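Local coordinates for protein sortase B (Streptococcus pyogenes, PDB 3PSQ) that is a class B sortase involved in pilus assembly, probably acting as a cysteine transpeptidase that joins pilin subunits through an acyl-thioester intermediate, at residues V36-T41 / F121-K126; I47-V52 / N100-E105; G73-D78 / S90-H95; V83-K88 / R183-S188. All blocks are in the same frame, centred on the assembly; numbering follows the deposited sequence.

Interaction 1: residues V36-T41 / F121-K126; sequences VMAWLT and FSIETK. With ZN (zinc ion), chain N; ACY (acetic acid), chain F.
Trp39 and Glu124 form an antiparallel hydrogen-bonded pair: Trp39 N reaches Glu124 O at 2.8 Å, and Glu124 N returns to Trp39 O at 2.9 Å. Thr41 and Ser122 repeat the pattern with straighter bonds. Leu40 with Ile123, a non-hydrogen-bonded pair, lies between them; Ala38 with Thr125 follows beyond Trp39 and Glu124. Ile123 CA comes to 3.2 Å from Trp39 O in a CA-H...O contact.

The apolar contacts lie on the face of Ala38, Leu40 and Ile123. Leu40 CG lies beside its carbonyl carbon (chi1 169°), and CD1 turns to Phe121 CD1 at 3.5 Å. Leu40 CD1 also meets Ile123 CG1 at 3.8 Å. Ile123 CG2 packs on Ala38 CB.

Strand 36-41 lies between strands 48-53 and 120-125 of the sortase beta fold. On its other edge, Met37 and Ala38 both face Ile51 in a classic beta bulge.

The opposite face carries Trp39, Thr41, Ser122 and Glu124, with several polar side-chain bonds. Ser122 OG donates to OXT of a bound acetic acid, probably from the crystallisation liquor, at 3.1 Å. Trp39 NE1 and Thr41 OG1 both bond to Asp48. Glu124 OE2 binds a zinc ion at 2.2 Å, while OE1 forms a salt bridge with Lys22.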
loop_
_atom_site.group_PDB
_atom_site.type_symbol
_atom_site.label_atom_id
_atom_site.label_comp_id
_atom_site.label_asym_id
_atom_site.label_seq_id
_atom_site.Cartn_x
_atom_site.Cartn_y
_atom_site.Cartn_z
ATOM N N VAL A 36 11.156 6.859 -8.591
ATOM C CA VAL A 36 11.391 5.619 -7.838
ATOM C C VAL A 36 11.845 5.969 -6.401
ATOM O O VAL A 36 12.763 6.758 -6.227
ATOM C CB VAL A 36 12.404 4.679 -8.558
ATOM C CG1 VAL A 36 12.714 3.437 -7.700
ATOM C CG2 VAL A 36 11.868 4.242 -9.983
ATOM N N MET A 37 11.192 5.416 -5.378
ATOM C CA MET A 37 11.518 5.869 -4.009
ATOM C C MET A 37 11.448 4.797 -2.913
ATOM O O MET A 37 11.722 5.082 -1.765
ATOM C CB MET A 37 10.676 7.111 -3.586
ATOM C CG MET A 37 9.232 7.061 -3.983
ATOM S SD MET A 37 8.252 5.753 -3.232
ATOM C CE MET A 37 8.466 6.086 -1.445
ATOM N N ALA A 38 11.052 3.586 -3.252
ATOM C CA ALA A 38 11.040 2.510 -2.262
ATOM C C ALA A 38 10.973 1.118 -2.905
ATOM O O ALA A 38 10.702 0.984 -4.087
ATOM C CB ALA A 38 9.897 2.680 -1.280
ATOM N N TRP A 39 11.206 0.086 -2.097
ATOM C CA TRP A 39 11.003 -1.286 -2.517
ATOM C C TRP A 39 10.054 -1.894 -1.530
ATOM O O TRP A 39 10.193 -1.685 -0.318
ATOM C CB TRP A 39 12.327 -2.069 -2.547
ATOM C CG TRP A 39 12.220 -3.384 -3.303
ATOM C CD1 TRP A 39 11.726 -4.567 -2.830
ATOM C CD2 TRP A 39 12.607 -3.630 -4.664
ATOM N NE1 TRP A 39 11.770 -5.531 -3.824
ATOM C CE2 TRP A 39 12.320 -4.975 -4.948
ATOM C CE3 TRP A 39 13.176 -2.835 -5.671
ATOM C CZ2 TRP A 39 12.574 -5.540 -6.195
ATOM C CZ3 TRP A 39 13.408 -3.383 -6.905
ATOM C CH2 TRP A 39 13.112 -4.726 -7.159
ATOM N N LEU A 40 9.091 -2.659 -2.035
ATOM C CA LEU A 40 8.084 -3.303 -1.205
ATOM C C LEU A 40 8.138 -4.829 -1.336
ATOM O O LEU A 40 8.177 -5.369 -2.443
ATOM C CB LEU A 40 6.703 -2.801 -1.611
ATOM C CG LEU A 40 5.478 -3.507 -1.054
ATOM C CD1 LEU A 40 5.241 -3.157 0.418
ATOM C CD2 LEU A 40 4.215 -3.168 -1.889
ATOM N N THR A 41 8.112 -5.516 -0.204
ATOM C CA THR A 41 8.128 -6.966 -0.159
ATOM C C THR A 41 7.022 -7.442 0.769
ATOM O O THR A 41 6.867 -6.930 1.870
ATOM C CB THR A 41 9.511 -7.490 0.275
ATOM O OG1 THR A 41 10.493 -7.062 -0.686
ATOM C CG2 THR A 41 9.535 -9.007 0.292
ATOM N N PHE A 121 4.724 -6.933 6.260
ATOM C CA PHE A 121 5.399 -6.665 5.019
ATOM C C PHE A 121 6.436 -5.644 5.327
ATOM O O PHE A 121 6.439 -5.061 6.419
ATOM C CB PHE A 121 4.436 -6.238 3.909
ATOM C CG PHE A 121 3.704 -4.930 4.152
ATOM C CD1 PHE A 121 4.257 -3.722 3.733
ATOM C CD2 PHE A 121 2.443 -4.929 4.719
ATOM C CE1 PHE A 121 3.551 -2.519 3.904
ATOM C CE2 PHE A 121 1.721 -3.766 4.886
ATOM C CZ PHE A 121 2.273 -2.545 4.487
ATOM N N SER A 122 7.351 -5.436 4.400
ATOM C CA SER A 122 8.444 -4.557 4.709
ATOM C C SER A 122 8.767 -3.626 3.554
ATOM O O SER A 122 8.504 -3.951 2.396
ATOM C CB SER A 122 9.665 -5.404 5.073
ATOM O OG SER A 122 10.052 -6.207 3.979
ATOM N N ILE A 123 9.345 -2.473 3.868
ATOM C CA ILE A 123 9.630 -1.496 2.862
ATOM C C ILE A 123 11.074 -1.074 3.035
ATOM O O ILE A 123 11.530 -0.935 4.155
ATOM C CB ILE A 123 8.677 -0.276 2.985
ATOM C CG1 ILE A 123 7.304 -0.615 2.410
ATOM C CG2 ILE A 123 9.257 0.969 2.306
ATOM C CD1 ILE A 123 6.218 0.314 2.900
ATOM N N GLU A 124 11.790 -0.872 1.936
ATOM C CA GLU A 124 13.075 -0.248 2.014
ATOM C C GLU A 124 13.034 1.060 1.243
ATOM O O GLU A 124 12.653 1.080 0.060
ATOM C CB GLU A 124 14.148 -1.154 1.426
ATOM C CG GLU A 124 15.518 -0.510 1.381
ATOM C CD GLU A 124 16.618 -1.533 1.151
ATOM O OE1 GLU A 124 16.320 -2.739 1.062
ATOM O OE2 GLU A 124 17.792 -1.146 1.063
ATOM N N THR A 125 13.471 2.138 1.890
ATOM C CA THR A 125 13.392 3.442 1.280
ATOM C C THR A 125 14.586 3.690 0.388
ATOM O O THR A 125 15.476 2.845 0.281
ATOM C CB THR A 125 13.240 4.579 2.319
ATOM O OG1 THR A 125 14.505 4.825 2.936
ATOM C CG2 THR A 125 12.155 4.231 3.361
ATOM N N LYS A 126 14.593 4.842 -0.267
ATOM C CA LYS A 126 15.670 5.170 -1.174
ATOM C C LYS A 126 16.946 5.563 -0.451
ATOM O O LYS A 126 18.022 5.561 -1.051
ATOM C CB LYS A 126 15.262 6.243 -2.174
ATOM C CG LYS A 126 14.947 7.601 -1.610
ATOM C CD LYS A 126 14.900 8.619 -2.747
ATOM C CE LYS A 126 14.211 9.875 -2.303
ATOM N NZ LYS A 126 13.455 10.491 -3.452
HETATM ZN ZN ZN N . 19.436 -2.429 0.455
HETATM C C ACY F . 12.421 -4.749 1.794
HETATM O O ACY F . 12.957 -5.190 0.752
HETATM O OXT ACY F . 11.249 -4.314 1.816
HETATM C CH3 ACY F . 13.216 -4.743 3.075
HETATM O O HOH W 1 19.205 -2.284 -1.788
#

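Interaction 2: residues I47-V52 / N100-E105; sequences IDYPIV and NVMFGE
The Tyr49 ring turns back beside its own backbone N (chi1 -49°), which lays it alongside Met102. In one of its two modelled conformers, Met102 bends at its last torsion (chi3 71°) and folds its methyl over that ring, so this part is less certain. Met102 CE then sits 3.9 Å from the Tyr49 ring centroid, over one face and displaced toward the rim. Met102 SD is farther off, above the same face, in a long Met-aromatic contact. Ile47 CA lies over the opposite face. Met102 CB also touches Tyr49 CE2 at 3.6 Å.

The phenol hydroxyl makes the polar link. Tyr49 OH donates to Met102 O, in the carbonyl plane and on a lone pair; at 2.5 Å the bond is very short and its exact length doubtful. His46 ND1 is a second partner. The two hold the hydroxyl in place, while the groups over the faces limit the turn of the ring.

In the sortase fold, this contact joins strand 48-53 to the end of helix 96-102.

Ile47 supplies the apolar part. Its side chain crosses that of Phe103 at about a right angle, with Ile47 CD1 4.0 Å from Phe103 CD1. Glu105 OE1 bonds to His46 N. Phe103 also packs on Val75 and Thr189.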
loop_
_atom_site.group_PDB
_atom_site.type_symbol
_atom_site.label_atom_id
_atom_site.label_comp_id
_atom_site.label_asym_id
_atom_site.label_seq_id
_atom_site.Cartn_x
_atom_site.Cartn_y
_atom_site.Cartn_z
ATOM N N ILE A 47 4.605 -10.279 -4.193
ATOM C CA ILE A 47 4.796 -8.828 -4.132
ATOM C C ILE A 47 6.199 -8.498 -3.658
ATOM O O ILE A 47 6.556 -8.740 -2.524
ATOM C CB ILE A 47 3.741 -8.131 -3.249
ATOM C CG1 ILE A 47 2.353 -8.425 -3.798
ATOM C CG2 ILE A 47 4.082 -6.656 -3.090
ATOM C CD1 ILE A 47 1.231 -8.214 -2.834
ATOM N N ASP A 48 6.999 -7.969 -4.569
ATOM C CA ASP A 48 8.416 -7.770 -4.335
ATOM C C ASP A 48 8.803 -6.771 -5.418
ATOM O O ASP A 48 9.310 -7.142 -6.463
ATOM C CB ASP A 48 9.132 -9.114 -4.515
ATOM C CG ASP A 48 10.615 -9.063 -4.174
ATOM O OD1 ASP A 48 11.078 -8.105 -3.498
ATOM O OD2 ASP A 48 11.294 -10.018 -4.607
ATOM N N TYR A 49 8.533 -5.497 -5.179
ATOM C CA TYR A 49 8.560 -4.549 -6.287
ATOM C C TYR A 49 9.134 -3.220 -5.918
ATOM O O TYR A 49 8.938 -2.756 -4.788
ATOM C CB TYR A 49 7.144 -4.259 -6.811
ATOM C CG TYR A 49 6.264 -5.441 -7.090
ATOM C CD1 TYR A 49 6.712 -6.563 -7.837
ATOM C CD2 TYR A 49 4.957 -5.422 -6.643
ATOM C CE1 TYR A 49 5.796 -7.633 -8.091
ATOM C CE2 TYR A 49 4.096 -6.447 -6.871
ATOM C CZ TYR A 49 4.487 -7.536 -7.589
ATOM O OH TYR A 49 3.488 -8.516 -7.719
ATOM N N PRO A 50 9.760 -2.553 -6.907
ATOM C CA PRO A 50 10.086 -1.148 -6.747
ATOM C C PRO A 50 8.793 -0.316 -6.734
ATOM O O PRO A 50 7.791 -0.721 -7.342
ATOM C CB PRO A 50 10.926 -0.840 -7.991
ATOM C CG PRO A 50 10.362 -1.850 -9.082
ATOM C CD PRO A 50 10.024 -3.067 -8.283
ATOM N N ILE A 51 8.805 0.807 -6.008
ATOM C CA ILE A 51 7.608 1.671 -5.817
ATOM C C ILE A 51 7.966 3.051 -6.306
ATOM O O ILE A 51 9.050 3.544 -6.038
ATOM C CB ILE A 51 7.178 1.787 -4.328
ATOM C CG1 ILE A 51 6.888 0.393 -3.708
ATOM C CG2 ILE A 51 5.974 2.706 -4.159
ATOM C CD1 ILE A 51 5.735 -0.434 -4.353
ATOM N N VAL A 52 7.049 3.671 -7.041
ATOM C CA VAL A 52 7.246 5.043 -7.456
ATOM C C VAL A 52 6.298 5.954 -6.715
ATOM O O VAL A 52 5.279 5.508 -6.171
ATOM C CB VAL A 52 7.013 5.251 -8.971
ATOM C CG1 VAL A 52 8.119 4.592 -9.774
ATOM C CG2 VAL A 52 5.615 4.748 -9.376
ATOM N N ASN A 100 -4.436 -5.721 -10.976
ATOM C CA ASN A 100 -4.573 -7.067 -11.503
ATOM C C ASN A 100 -3.217 -7.708 -11.813
ATOM O O ASN A 100 -3.018 -8.864 -11.521
ATOM C CB ASN A 100 -5.466 -7.092 -12.757
ATOM C CG ASN A 100 -6.957 -7.225 -12.417
ATOM O OD1 ASN A 100 -7.473 -8.327 -12.304
ATOM N ND2 ASN A 100 -7.646 -6.094 -12.260
ATOM N N VAL A 101 -2.280 -6.956 -12.375
ATOM C CA VAL A 101 -0.970 -7.525 -12.704
ATOM C C VAL A 101 -0.048 -7.769 -11.473
ATOM O O VAL A 101 0.600 -8.826 -11.379
ATOM C CB VAL A 101 -0.251 -6.697 -13.781
ATOM C CG1 VAL A 101 1.147 -7.275 -14.086
ATOM C CG2 VAL A 101 -1.130 -6.641 -15.095
ATOM N N MET A 102 -0.023 -6.817 -10.522
ATOM C CA MET A 102 0.962 -6.851 -9.451
ATOM C C MET A 102 0.421 -7.172 -8.056
ATOM O O MET A 102 1.120 -7.797 -7.251
ATOM C CB MET A 102 1.790 -5.564 -9.446
ATOM C CG MET A 102 2.469 -5.298 -10.778
ATOM S SD MET A 102 3.106 -3.612 -10.950
ATOM C CE MET A 102 4.485 -3.677 -9.803
ATOM N N PHE A 103 -0.816 -6.767 -7.791
ATOM C CA PHE A 103 -1.470 -6.939 -6.500
ATOM C C PHE A 103 -2.591 -7.966 -6.582
ATOM O O PHE A 103 -3.559 -7.864 -5.842
ATOM C CB PHE A 103 -2.083 -5.593 -6.016
ATOM C CG PHE A 103 -1.098 -4.643 -5.281
ATOM C CD1 PHE A 103 0.173 -5.032 -4.933
ATOM C CD2 PHE A 103 -1.517 -3.358 -4.881
ATOM C CE1 PHE A 103 1.059 -4.144 -4.208
ATOM C CE2 PHE A 103 -0.649 -2.460 -4.203
ATOM C CZ PHE A 103 0.635 -2.870 -3.855
ATOM N N GLY A 104 -2.508 -8.920 -7.511
ATOM C CA GLY A 104 -3.567 -9.919 -7.631
ATOM C C GLY A 104 -3.690 -10.810 -6.396
ATOM O O GLY A 104 -4.723 -11.432 -6.188
ATOM N N GLU A 105 -2.629 -10.923 -5.590
ATOM C CA GLU A 105 -2.706 -11.770 -4.382
ATOM C C GLU A 105 -3.302 -11.108 -3.139
ATOM O O GLU A 105 -3.598 -11.802 -2.153
ATOM C CB GLU A 105 -1.327 -12.292 -4.020
ATOM C CG GLU A 105 -0.735 -13.236 -5.071
ATOM C CD GLU A 105 0.764 -13.313 -4.972
ATOM O OE1 GLU A 105 1.438 -12.323 -5.254
ATOM O OE2 GLU A 105 1.301 -14.367 -4.612
#

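Interaction 3: residues G73-D78 / S90-H95; sequences GSVFLD and SLIYAH. With ZN (zinc ion), chain R; ACY (acetic acid), chain H.
This is a buried antiparallel beta pairing that ends in an aromatic cluster that includes the predicted active-site His95. It joins strands 76-77 and 89-93, a hairpin inside the sortase sheet. Phe76 and Tyr93 form a hydrogen-bonded pair: Phe76 N to Tyr93 O and Tyr93 N to Phe76 O are both 2.9 Å. Asp78 N extends the ladder to Leu91 O at 2.7 Å.

On the side of Leu77 and Ile92 the packing is aliphatic. Leu77 CD1 lies 4.1 Å from Ile92 CG1. Nearby, Val75 presses CG1 on Ile92 CG2 and CG2 on Ala94 CB.

Phe76, Tyr93 and His95 gather on the other side. The Phe76 side chain stands between its backbone N and carbonyl carbon (chi1 62°), which puts its ring over Tyr93 O and Tyr93 CB. Phe76 CZ meets the edge of the Tyr93 ring at CD2, with the planes 63° apart. The Phe76 and His95 planes are nearer parallel, at 21°, but slid apart. Phe76 CE2 is 3.4 Å from His95 CD2.

A water accepts from His95 N at 2.8 Å. His95 ND1 binds a zinc ion at 1.9 Å. A bound acetic acid, probably from the crystallisation liquor, also binds this zinc and takes a very short hydrogen bond from Tyr93 OH, its length doubtful. Asn57 O and the zinc hold the two imidazole nitrogens of His95, the predicted proton donor/acceptor, and so fix the turn of its ring.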
loop_
_atom_site.group_PDB
_atom_site.type_symbol
_atom_site.label_atom_id
_atom_site.label_comp_id
_atom_site.label_asym_id
_atom_site.label_seq_id
_atom_site.Cartn_x
_atom_site.Cartn_y
_atom_site.Cartn_z
ATOM N N GLY A 73 1.079 -0.170 -16.395
ATOM C CA GLY A 73 1.374 0.860 -15.409
ATOM C C GLY A 73 2.028 0.315 -14.134
ATOM O O GLY A 73 2.523 -0.810 -14.145
ATOM N N SER A 74 2.025 1.086 -13.035
ATOM C CA SER A 74 2.853 0.724 -11.848
ATOM C C SER A 74 2.112 0.952 -10.541
ATOM O O SER A 74 1.153 1.731 -10.488
ATOM C CB SER A 74 4.135 1.558 -11.792
ATOM O OG SER A 74 4.876 1.551 -12.990
ATOM N N VAL A 75 2.564 0.284 -9.487
ATOM C CA VAL A 75 2.139 0.562 -8.134
ATOM C C VAL A 75 2.863 1.793 -7.582
ATOM O O VAL A 75 4.056 1.956 -7.795
ATOM C CB VAL A 75 2.404 -0.649 -7.206
ATOM C CG1 VAL A 75 2.017 -0.258 -5.778
ATOM C CG2 VAL A 75 1.578 -1.878 -7.715
ATOM N N PHE A 76 2.133 2.664 -6.886
ATOM C CA PHE A 76 2.651 4.005 -6.537
ATOM C C PHE A 76 2.245 4.449 -5.121
ATOM O O PHE A 76 1.137 4.189 -4.677
ATOM C CB PHE A 76 2.158 5.032 -7.568
ATOM C CG PHE A 76 0.650 5.180 -7.606
ATOM C CD1 PHE A 76 0.012 6.132 -6.820
ATOM C CD2 PHE A 76 -0.133 4.332 -8.403
ATOM C CE1 PHE A 76 -1.394 6.285 -6.896
ATOM C CE2 PHE A 76 -1.521 4.478 -8.457
ATOM C CZ PHE A 76 -2.156 5.399 -7.660
ATOM N N LEU A 77 3.151 5.138 -4.436
ATOM C CA LEU A 77 2.835 5.822 -3.206
ATOM C C LEU A 77 2.012 7.058 -3.523
ATOM O O LEU A 77 2.368 7.834 -4.415
ATOM C CB LEU A 77 4.128 6.256 -2.491
ATOM C CG LEU A 77 3.948 7.036 -1.169
ATOM C CD1 LEU A 77 3.266 6.165 -0.111
ATOM C CD2 LEU A 77 5.247 7.555 -0.603
ATOM N N ASP A 78 0.944 7.275 -2.769
ATOM C CA ASP A 78 0.142 8.476 -2.936
ATOM C C ASP A 78 1.021 9.751 -3.059
ATOM O O ASP A 78 1.931 9.943 -2.229
ATOM C CB ASP A 78 -0.858 8.598 -1.776
ATOM C CG ASP A 78 -1.839 9.738 -1.972
ATOM O OD1 ASP A 78 -1.449 10.910 -1.879
ATOM O OD2 ASP A 78 -3.012 9.472 -2.239
ATOM N N SER A 90 0.470 6.122 5.070
ATOM C CA SER A 90 1.043 6.066 3.751
ATOM C C SER A 90 0.229 5.075 2.918
ATOM O O SER A 90 0.047 3.916 3.313
ATOM C CB SER A 90 2.509 5.678 3.833
ATOM O OG SER A 90 3.231 6.650 4.589
ATOM N N LEU A 91 -0.285 5.564 1.784
ATOM C CA LEU A 91 -1.135 4.775 0.890
ATOM C C LEU A 91 -0.355 4.392 -0.374
ATOM O O LEU A 91 0.139 5.256 -1.157
ATOM C CB LEU A 91 -2.405 5.539 0.530
ATOM C CG LEU A 91 -3.389 4.807 -0.395
ATOM C CD1 LEU A 91 -3.950 3.455 0.162
ATOM C CD2 LEU A 91 -4.489 5.759 -0.785
ATOM N N ILE A 92 -0.184 3.092 -0.516
ATOM C CA ILE A 92 0.395 2.519 -1.721
ATOM C C ILE A 92 -0.747 1.871 -2.528
ATOM O O ILE A 92 -1.490 1.011 -2.036
ATOM C CB ILE A 92 1.504 1.493 -1.400
ATOM C CG1 ILE A 92 2.646 2.193 -0.647
ATOM C CG2 ILE A 92 2.002 0.824 -2.705
ATOM C CD1 ILE A 92 3.833 1.304 -0.253
ATOM N N TYR A 93 -0.901 2.333 -3.755
ATOM C CA TYR A 93 -2.079 2.043 -4.544
ATOM C C TYR A 93 -1.669 1.507 -5.923
ATOM O O TYR A 93 -0.530 1.733 -6.394
ATOM C CB TYR A 93 -2.919 3.357 -4.688
ATOM C CG TYR A 93 -4.293 3.133 -5.228
ATOM C CD1 TYR A 93 -5.314 2.690 -4.405
ATOM C CD2 TYR A 93 -4.558 3.324 -6.592
ATOM C CE1 TYR A 93 -6.590 2.429 -4.902
ATOM C CE2 TYR A 93 -5.828 3.076 -7.101
ATOM C CZ TYR A 93 -6.844 2.636 -6.258
ATOM O OH TYR A 93 -8.118 2.395 -6.765
ATOM N N ALA A 94 -2.572 0.740 -6.538
ATOM C CA ALA A 94 -2.449 0.363 -7.965
ATOM C C ALA A 94 -3.787 0.574 -8.636
ATOM O O ALA A 94 -4.814 0.234 -8.064
ATOM C CB ALA A 94 -1.957 -1.105 -8.153
ATOM N N HIS A 95 -3.779 1.197 -9.815
ATOM C CA HIS A 95 -4.979 1.282 -10.627
ATOM C C HIS A 95 -5.359 -0.096 -11.182
ATOM O O HIS A 95 -4.665 -1.098 -10.962
ATOM C CB HIS A 95 -4.787 2.305 -11.764
ATOM C CG HIS A 95 -4.854 3.723 -11.291
ATOM N ND1 HIS A 95 -6.050 4.389 -11.114
ATOM C CD2 HIS A 95 -3.879 4.597 -10.943
ATOM C CE1 HIS A 95 -5.807 5.611 -10.678
ATOM N NE2 HIS A 95 -4.503 5.752 -10.545
HETATM ZN ZN ZN R . -7.832 4.041 -11.801
HETATM C C ACY H . -8.588 2.116 -10.006
HETATM O O ACY H . -8.430 3.047 -9.148
HETATM O OXT ACY H . -8.397 2.290 -11.232
HETATM C CH3 ACY H . -8.946 0.727 -9.535
HETATM O O HOH W 2 -1.481 2.028 -11.275
#

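Interaction 4: residues V83-K88 / R183-S188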
loop_
_atom_site.group_PDB
_atom_site.type_symbol
_atom_site.label_atom_id
_atom_site.label_comp_id
_atom_site.label_asym_id
_atom_site.label_seq_id
_atom_site.Cartn_x
_atom_site.Cartn_y
_atom_site.Cartn_z
ATOM N N VAL A 83 7.975 10.560 1.259
ATOM C CA VAL A 83 8.664 9.354 0.777
ATOM C C VAL A 83 9.348 8.573 1.900
ATOM O O VAL A 83 9.690 7.388 1.752
ATOM C CB VAL A 83 9.688 9.670 -0.335
ATOM C CG1 VAL A 83 8.965 10.158 -1.600
ATOM C CG2 VAL A 83 10.744 10.686 0.127
ATOM N N THR A 84 9.556 9.237 3.032
ATOM C CA THR A 84 10.263 8.643 4.173
ATOM C C THR A 84 9.314 7.790 5.015
ATOM O O THR A 84 9.735 7.185 6.012
ATOM C CB THR A 84 10.776 9.733 5.098
ATOM O OG1 THR A 84 9.687 10.599 5.438
ATOM C CG2 THR A 84 11.878 10.561 4.432
ATOM N N PHE A 85 8.041 7.736 4.629
ATOM C CA PHE A 85 7.033 6.986 5.402
ATOM C C PHE A 85 6.858 7.522 6.828
ATOM O O PHE A 85 6.568 6.746 7.729
ATOM C CB PHE A 85 7.307 5.464 5.377
ATOM C CG PHE A 85 7.083 4.841 3.998
ATOM C CD1 PHE A 85 5.851 4.309 3.653
ATOM C CD2 PHE A 85 8.072 4.902 3.022
ATOM C CE1 PHE A 85 5.621 3.814 2.396
ATOM C CE2 PHE A 85 7.842 4.393 1.744
ATOM C CZ PHE A 85 6.617 3.857 1.438
ATOM N N GLU A 86 7.040 8.845 6.998
ATOM C CA GLU A 86 6.911 9.578 8.286
ATOM C C GLU A 86 5.461 9.939 8.625
ATOM O O GLU A 86 5.119 10.195 9.784
ATOM C CB GLU A 86 7.667 10.922 8.233
ATOM C CG GLU A 86 9.204 10.898 8.294
ATOM C CD GLU A 86 9.802 12.283 8.029
ATOM O OE1 GLU A 86 9.407 13.267 8.715
ATOM O OE2 GLU A 86 10.658 12.399 7.131
ATOM N N ASP A 87 4.610 10.022 7.599
ATOM C CA ASP A 87 3.206 10.390 7.777
ATOM C C ASP A 87 2.470 9.368 8.599
ATOM O O ASP A 87 2.938 8.232 8.759
ATOM C CB ASP A 87 2.516 10.534 6.426
ATOM C CG ASP A 87 3.010 11.716 5.653
ATOM O OD1 ASP A 87 3.630 12.611 6.261
ATOM O OD2 ASP A 87 2.798 11.770 4.437
ATOM N N LYS A 88 1.327 9.770 9.144
ATOM C CA LYS A 88 0.488 8.829 9.899
ATOM C C LYS A 88 0.012 7.658 9.046
ATOM O O LYS A 88 -0.233 6.558 9.545
ATOM C CB LYS A 88 -0.755 9.531 10.453
ATOM C CG LYS A 88 -0.460 10.405 11.661
ATOM C CD LYS A 88 -0.292 9.528 12.933
ATOM C CE LYS A 88 0.346 10.321 14.082
ATOM N NZ LYS A 88 -0.430 11.575 14.357
ATOM N N ARG A 183 2.488 4.857 13.201
ATOM C CA ARG A 183 2.287 5.145 11.775
ATOM C C ARG A 183 1.742 3.934 11.006
ATOM O O ARG A 183 2.039 2.776 11.314
ATOM C CB ARG A 183 3.584 5.611 11.117
ATOM C CG ARG A 183 4.182 6.901 11.659
ATOM C CD ARG A 183 5.542 7.127 10.977
ATOM N NE ARG A 183 6.595 6.419 11.692
ATOM C CZ ARG A 183 7.721 5.932 11.169
ATOM N NH1 ARG A 183 8.004 6.050 9.876
ATOM N NH2 ARG A 183 8.585 5.307 11.969
ATOM N N PHE A 184 0.994 4.215 9.952
ATOM C CA PHE A 184 0.280 3.162 9.230
ATOM C C PHE A 184 0.672 3.124 7.761
ATOM O O PHE A 184 1.146 4.107 7.219
ATOM C CB PHE A 184 -1.211 3.371 9.413
ATOM C CG PHE A 184 -1.634 3.359 10.856
ATOM C CD1 PHE A 184 -1.967 2.165 11.485
ATOM C CD2 PHE A 184 -1.668 4.542 11.607
ATOM C CE1 PHE A 184 -2.335 2.149 12.828
ATOM C CE2 PHE A 184 -2.057 4.525 12.949
ATOM C CZ PHE A 184 -2.391 3.317 13.553
ATOM N N VAL A 185 0.541 1.958 7.148
ATOM C CA VAL A 185 0.814 1.792 5.719
ATOM C C VAL A 185 -0.247 0.870 5.155
ATOM O O VAL A 185 -0.530 -0.213 5.709
ATOM C CB VAL A 185 2.222 1.230 5.379
ATOM C CG1 VAL A 185 2.388 1.192 3.872
ATOM C CG2 VAL A 185 3.293 2.090 5.921
ATOM N N ALA A 186 -0.857 1.341 4.072
ATOM C CA ALA A 186 -1.946 0.649 3.431
ATOM C C ALA A 186 -1.523 0.313 1.997
ATOM O O ALA A 186 -0.827 1.097 1.337
ATOM C CB ALA A 186 -3.183 1.533 3.437
ATOM N N LEU A 187 -1.879 -0.882 1.562
ATOM C CA LEU A 187 -1.702 -1.316 0.187
ATOM C C LEU A 187 -3.106 -1.609 -0.348
ATOM O O LEU A 187 -3.892 -2.306 0.291
ATOM C CB LEU A 187 -0.871 -2.599 0.096
ATOM C CG LEU A 187 0.294 -2.840 1.041
ATOM C CD1 LEU A 187 0.697 -4.349 0.960
ATOM C CD2 LEU A 187 1.446 -1.909 0.677
ATOM N N SER A 188 -3.391 -1.116 -1.545
ATOM C CA SER A 188 -4.752 -1.138 -2.056
ATOM C C SER A 188 -4.845 -1.220 -3.597
ATOM O O SER A 188 -3.989 -0.696 -4.339
ATOM C CB SER A 188 -5.467 0.135 -1.581
ATOM O OG SER A 188 -6.857 0.070 -1.834
HETATM O O HOH W 3 3.030 5.829 7.131
#
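Arg183 reaches along the backbone of the 83-88 loop. Its aliphatic part passes the carbonyl oxygens in turn: CG lies 3.4 Å from Asp87 O, and CD 3.3 Å from Glu86 O. A bend at chi3 (-86°) then brings the guanidinium to Phe85. Arg183 NH1 donates to Phe85 O at 2.7 Å. The oxygen lies close to the guanidinium plane, but the donor stands about 45° out of the carbonyl plane, not on a lone pair.

Phe184 meets the loop edge-on. Lys88 O lies in the plane of the Phe184 ring, 3.2 Å from CD2. The same oxygen accepts from Phe184 N at 2.7 Å, again from above its carbonyl plane. The ring edge thus lies against the oxygen that the amide binds. A water adds a further bridge, donating to Asp87 O and to Phe184 O.

Phe85 and Val185 form the apolar part. Their side chains cross at about a right angle, with Phe85 CD1 4.1 Å from Val185 CG2.

The contact ties the loop before strand 89-93 to strand 184-190. Phe85 reaches Met37 and Ala38 on strand 36-41 and Ile123 on strand 120-125. Val185 packs on Phe121 and Ile123, while Phe184 meets Phe162 of helix 159-167. Arg183 and Val185 are backbone-bonded to strand 197-205.

In the fold
From the N terminus, strand 36-41 comes first, and interaction 1 closes a loop of 79 residues when strand 120-125 pairs with it. Interaction 2 is nested within that loop, bringing helix 96-102 back to strand 48-53. Interaction 3 is nested in turn inside interaction 2, as the hairpin of strands 76-77 and 89-93. Interaction 4 starts between the two segments of interaction 3 and ends far along the chain on strand 184-190, so it crosses the other three. All four reach one sheet. A backbone hydrogen bond from Leu77 N to Val52 O links interactions 2 and 3. Backbone hydrogen bonds of Ser90 and Ile92 with Ala186 join interactions 3 and 4. Met37 packs on Leu77, linking interactions 1 and 3.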